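Local coordinates for E3 SUMO-protein ligase SIZ1 (Saccharomyces cerevisiae, PDB 3I2D) that acts as an E3 ligase that promotes attachment of the ubiquitin-like modifier SUMO (Smt3) to septins and PCNA in yeast, at residues A[262-265]-A[269-272]; A[104-109]-A[199-204]. All coordinates share one frame; numbering follows the deposited sequence.

Overall arrangement
Contact 2 comes first along the chain and lies in the PINIT domain, where helix 104-111 packs on strand 195-204 of an antiparallel sheet. Contact 1 follows in the SP-RING zinc finger, where strand 262-265 meets the loop leading to strand 274-275 beside the zinc ion. Their centres are about 38 Å apart, on opposite sides of the centre of the chain, and their nearest atoms stay about 20 Å apart. They share no sheet or helix; helices 207-215 and 222-234 come between them in sequence. Each is thus local to its own domain, and the SP-RING that houses contact 1 mediates binding to UBC9 and is required for ligase activity.

Contact 1 (A[262-265]-A[269-272]); sequences PSKS and KHLQ. With ZN (zinc ion), chain B.
In the SP-RING zinc finger, Lys264 of strand 262-265 reaches across to the loop that carries the zinc ligand His270, and its ammonium group grips the backbone there. Lys264 NZ donates to His270 O at 2.9 Å, approaching in the carbonyl plane on a lone pair with a C=O...N angle of 140°. A second bond, from Lys264 NZ to Leu271 O, is weak at 3.3 Å, so the ammonium group engages two successive carbonyls, the first more closely than the second. CG of Lys264 lies between its backbone N and carbonyl carbon (chi1 58°), and the extended chain beyond it carries NZ out to the loop; on the way Lys264 CD passes 3.5 Å from His270 O. At the base of the side chain, Lys264 CB meets the His270 ring obliquely, 4.3 Å from its CE1.

The ring turns its far nitrogen to the metal: His270 NE2 binds the zinc ion at 2.1 Å, and Cys268, Cys291 and Cys294 complete the site of three cysteines and one histidine. This single zinc site lies in a RING-like fold whose small antiparallel sheet places strand 262-265 between strands 274-275 and 303-305. With an alanine at Lys264 the carbonyls of His270 and Leu271 would lose this donor, and the loop that carries the zinc ligand would probably be freer to shift. On the imidazole, the backbone N of Gln272 lies in plane at the ring edge. The Leu271 side chain, whose CB points away from the strand, packs on Thr225, Tyr228 and Leu229 of helix 222-234, joining the loop to that helix.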
loop_
_atom_site.group_PDB
_atom_site.type_symbol
_atom_site.label_atom_id
_atom_site.label_comp_id
_atom_site.label_asym_id
_atom_site.label_seq_id
_atom_site.Cartn_x
_atom_site.Cartn_y
_atom_site.Cartn_z
ATOM N N PRO A 262 -9.151 -2.111 17.879
ATOM C CA PRO A 262 -9.264 -3.549 17.646
ATOM C C PRO A 262 -9.864 -3.818 16.294
ATOM O O PRO A 262 -10.915 -3.282 15.964
ATOM C CB PRO A 262 -10.184 -4.023 18.771
ATOM C CG PRO A 262 -10.267 -2.867 19.710
ATOM C CD PRO A 262 -10.208 -1.687 18.804
ATOM N N SER A 263 -9.208 -4.663 15.512
ATOM C CA SER A 263 -9.727 -4.950 14.203
ATOM C C SER A 263 -9.285 -6.259 13.581
ATOM O O SER A 263 -8.458 -6.980 14.116
ATOM C CB SER A 263 -9.402 -3.779 13.279
ATOM O OG SER A 263 -8.089 -3.313 13.489
ATOM N N LYS A 264 -9.870 -6.555 12.433
ATOM C CA LYS A 264 -9.578 -7.770 11.685
ATOM C C LYS A 264 -10.473 -7.719 10.470
ATOM O O LYS A 264 -11.431 -6.949 10.453
ATOM C CB LYS A 264 -9.905 -9.015 12.525
ATOM C CG LYS A 264 -11.357 -9.102 12.999
ATOM C CD LYS A 264 -11.503 -10.116 14.137
ATOM C CE LYS A 264 -12.934 -10.181 14.631
ATOM N NZ LYS A 264 -13.031 -10.993 15.886
ATOM N N SER A 265 -10.151 -8.514 9.454
ATOM C CA SER A 265 -10.965 -8.575 8.244
ATOM C C SER A 265 -12.272 -9.207 8.653
ATOM O O SER A 265 -12.310 -10.043 9.566
ATOM C CB SER A 265 -10.309 -9.469 7.179
ATOM O OG SER A 265 -11.065 -9.504 5.968
ATOM N N LYS A 269 -11.593 -15.559 10.803
ATOM C CA LYS A 269 -12.260 -16.518 11.674
ATOM C C LYS A 269 -11.474 -16.649 12.965
ATOM O O LYS A 269 -10.714 -17.597 13.152
ATOM C CB LYS A 269 -12.351 -17.890 11.003
ATOM C CG LYS A 269 -13.484 -18.047 10.007
ATOM C CD LYS A 269 -13.209 -17.387 8.669
ATOM C CE LYS A 269 -14.445 -17.489 7.769
ATOM N NZ LYS A 269 -14.962 -18.895 7.666
ATOM N N HIS A 270 -11.631 -15.672 13.845
ATOM C CA HIS A 270 -10.940 -15.700 15.123
ATOM C C HIS A 270 -11.291 -14.457 15.925
ATOM O O HIS A 270 -11.603 -13.407 15.366
ATOM C CB HIS A 270 -9.407 -15.841 14.936
ATOM C CG HIS A 270 -8.764 -14.733 14.155
ATOM N ND1 HIS A 270 -8.566 -13.471 14.671
ATOM C CD2 HIS A 270 -8.272 -14.701 12.892
ATOM C CE1 HIS A 270 -7.983 -12.710 13.760
ATOM N NE2 HIS A 270 -7.793 -13.433 12.671
ATOM N N LEU A 271 -11.265 -14.610 17.241
ATOM C CA LEU A 271 -11.582 -13.538 18.164
ATOM C C LEU A 271 -10.497 -12.472 18.260
ATOM O O LEU A 271 -10.797 -11.273 18.281
ATOM C CB LEU A 271 -11.823 -14.135 19.543
ATOM C CG LEU A 271 -13.202 -13.937 20.159
ATOM C CD1 LEU A 271 -14.300 -14.210 19.139
ATOM C CD2 LEU A 271 -13.312 -14.870 21.349
ATOM N N GLN A 272 -9.241 -12.914 18.316
ATOM C CA GLN A 272 -8.097 -12.010 18.431
ATOM C C GLN A 272 -8.046 -10.949 17.339
ATOM O O GLN A 272 -8.032 -11.264 16.151
ATOM C CB GLN A 272 -6.779 -12.806 18.435
ATOM C CG GLN A 272 -5.493 -11.968 18.645
ATOM C CD GLN A 272 -5.577 -11.026 19.850
ATOM O OE1 GLN A 272 -6.015 -11.424 20.937
ATOM N NE2 GLN A 272 -5.148 -9.778 19.664
HETATM ZN ZN ZN B . -7.224 -12.926 10.698
#

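Contact 2 (A[104-109]-A[199-204]); sequences KADYNL and GYIVEM
Ile201 projects from strand 195-204 toward helix 104-111, and its two branches meet different helix residues. The longer branch ends at Asp106, where Ile201 CD1 lies 3.5 Å from Asp106 OD1 and also touches Asp106 CB, so the methyl meets both the carboxylate and the methylene that carries it. The two side chains cross obliquely. The shorter branch, Ile201 CG2, makes an apolar contact with Leu109 CD1 at 3.9 Å, and here the side chains cross at about a right angle. Asp106 and Leu109 are three residues apart, nearly one helical turn, which places them along the same flank of the helix above one isoleucine.

The torsions of Ile201 explain this division: CG1 lies anti to the carbonyl carbon (chi1 -77°) and CG2 anti to the backbone N, and an extended outer bond (chi2 177°) carries CD1 out to Asp106. Of the touching residues, Ile201 is buried, while Asp106 and Leu109 keep some exposure.

The contact seats the short helix of the PINIT domain on one face of an antiparallel sheet in which strand 195-204 runs between strands 74-90 and 117-125. Leu109 extends the packing to both neighbours, touching Gln77 and Arg78 on one and His117 on the other. Asp106 OD1, the oxygen nearest the isoleucine methyl, forms a salt bridge with Arg78 of strand 74-90. Between the two segments the contact is van der Waals packing alone, and the carboxylate of Asp106 is probably balanced by Arg78 of the adjacent strand, so that an ionic tie to the same sheet accompanies the packing on Ile201.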
loop_
_atom_site.group_PDB
_atom_site.type_symbol
_atom_site.label_atom_id
_atom_site.label_comp_id
_atom_site.label_asym_id
_atom_site.label_seq_id
_atom_site.Cartn_x
_atom_site.Cartn_y
_atom_site.Cartn_z
ATOM N N LYS A 104 2.177 25.489 -14.039
ATOM C CA LYS A 104 1.721 26.229 -12.878
ATOM C C LYS A 104 1.070 25.204 -11.953
ATOM O O LYS A 104 1.604 24.890 -10.887
ATOM C CB LYS A 104 0.705 27.293 -13.319
ATOM C CG LYS A 104 0.177 28.233 -12.231
ATOM C CD LYS A 104 -0.832 29.218 -12.840
ATOM C CE LYS A 104 -1.417 30.176 -11.811
ATOM N NZ LYS A 104 -2.374 31.141 -12.437
ATOM N N ALA A 105 -0.063 24.663 -12.403
ATOM C CA ALA A 105 -0.848 23.680 -11.659
ATOM C C ALA A 105 -0.047 22.530 -11.041
ATOM O O ALA A 105 -0.361 22.071 -9.941
ATOM C CB ALA A 105 -1.947 23.123 -12.559
ATOM N N ASP A 106 0.980 22.064 -11.743
ATOM C CA ASP A 106 1.791 20.968 -11.234
ATOM C C ASP A 106 2.739 21.391 -10.109
ATOM O O ASP A 106 2.623 20.914 -8.982
ATOM C CB ASP A 106 2.612 20.328 -12.365
ATOM C CG ASP A 106 1.751 19.577 -13.384
ATOM O OD1 ASP A 106 0.683 19.049 -12.999
ATOM O OD2 ASP A 106 2.166 19.496 -14.567
ATOM N N TYR A 107 3.672 22.290 -10.415
ATOM C CA TYR A 107 4.657 22.741 -9.434
ATOM C C TYR A 107 4.086 23.032 -8.061
ATOM O O TYR A 107 4.810 23.032 -7.071
ATOM C CB TYR A 107 5.395 23.995 -9.919
ATOM C CG TYR A 107 6.549 24.352 -9.008
ATOM C CD1 TYR A 107 7.780 23.705 -9.132
ATOM C CD2 TYR A 107 6.376 25.231 -7.943
ATOM C CE1 TYR A 107 8.811 23.913 -8.207
ATOM C CE2 TYR A 107 7.397 25.445 -7.014
ATOM C CZ TYR A 107 8.609 24.781 -7.148
ATOM O OH TYR A 107 9.602 24.957 -6.211
ATOM N N ASN A 108 2.788 23.290 -8.004
ATOM C CA ASN A 108 2.125 23.613 -6.748
ATOM C C ASN A 108 2.097 22.464 -5.739
ATOM O O ASN A 108 2.795 22.485 -4.713
ATOM C CB ASN A 108 0.696 24.066 -7.038
ATOM C CG ASN A 108 0.640 25.180 -8.069
ATOM O OD1 ASN A 108 -0.440 25.552 -8.538
ATOM N ND2 ASN A 108 1.803 25.720 -8.427
ATOM N N LEU A 109 1.275 21.466 -6.036
ATOM C CA LEU A 109 1.124 20.312 -5.171
ATOM C C LEU A 109 2.449 19.875 -4.547
ATOM O O LEU A 109 2.506 19.499 -3.374
ATOM C CB LEU A 109 0.534 19.153 -5.976
ATOM C CG LEU A 109 -0.555 19.480 -7.007
ATOM C CD1 LEU A 109 -1.241 18.182 -7.478
ATOM C CD2 LEU A 109 -1.576 20.422 -6.385
ATOM N N GLY A 199 6.001 9.256 -15.337
ATOM C CA GLY A 199 6.187 10.201 -14.256
ATOM C C GLY A 199 4.800 10.603 -13.817
ATOM O O GLY A 199 3.991 11.032 -14.632
ATOM N N TYR A 200 4.502 10.433 -12.539
ATOM C CA TYR A 200 3.184 10.784 -12.019
ATOM C C TYR A 200 3.311 11.616 -10.755
ATOM O O TYR A 200 4.208 11.382 -9.928
ATOM C CB TYR A 200 2.381 9.538 -11.623
ATOM C CG TYR A 200 1.875 8.654 -12.740
ATOM C CD1 TYR A 200 2.296 7.328 -12.845
ATOM C CD2 TYR A 200 0.905 9.102 -13.630
ATOM C CE1 TYR A 200 1.754 6.465 -13.805
ATOM C CE2 TYR A 200 0.359 8.249 -14.590
ATOM C CZ TYR A 200 0.787 6.933 -14.668
ATOM O OH TYR A 200 0.231 6.085 -15.601
ATOM N N ILE A 201 2.416 12.594 -10.616
ATOM C CA ILE A 201 2.355 13.382 -9.393
ATOM C C ILE A 201 1.355 12.524 -8.623
ATOM O O ILE A 201 0.240 12.285 -9.093
ATOM C CB ILE A 201 1.759 14.793 -9.611
ATOM C CG1 ILE A 201 2.790 15.707 -10.263
ATOM C CG2 ILE A 201 1.376 15.404 -8.285
ATOM C CD1 ILE A 201 2.269 17.078 -10.571
ATOM N N VAL A 202 1.767 12.015 -7.472
ATOM C CA VAL A 202 0.885 11.175 -6.680
ATOM C C VAL A 202 0.620 11.831 -5.345
ATOM O O VAL A 202 1.402 12.667 -4.871
ATOM C CB VAL A 202 1.505 9.773 -6.414
ATOM C CG1 VAL A 202 1.909 9.102 -7.745
ATOM C CG2 VAL A 202 2.708 9.908 -5.485
ATOM N N GLU A 203 -0.491 11.447 -4.740
ATOM C CA GLU A 203 -0.840 11.987 -3.452
ATOM C C GLU A 203 -0.513 10.970 -2.373
ATOM O O GLU A 203 -0.968 9.826 -2.423
ATOM C CB GLU A 203 -2.332 12.332 -3.385
ATOM C CG GLU A 203 -2.722 12.996 -2.055
ATOM C CD GLU A 203 -4.205 13.302 -1.929
ATOM O OE1 GLU A 203 -4.704 14.172 -2.677
ATOM O OE2 GLU A 203 -4.867 12.667 -1.075
ATOM N N MET A 204 0.284 11.397 -1.402
ATOM C CA MET A 204 0.655 10.548 -0.287
ATOM C C MET A 204 -0.590 10.323 0.545
ATOM O O MET A 204 -1.266 11.289 0.914
ATOM C CB MET A 204 1.680 11.247 0.597
ATOM C CG MET A 204 2.977 11.601 -0.069
ATOM S SD MET A 204 3.941 10.131 -0.323
ATOM C CE MET A 204 3.199 9.522 -1.860
#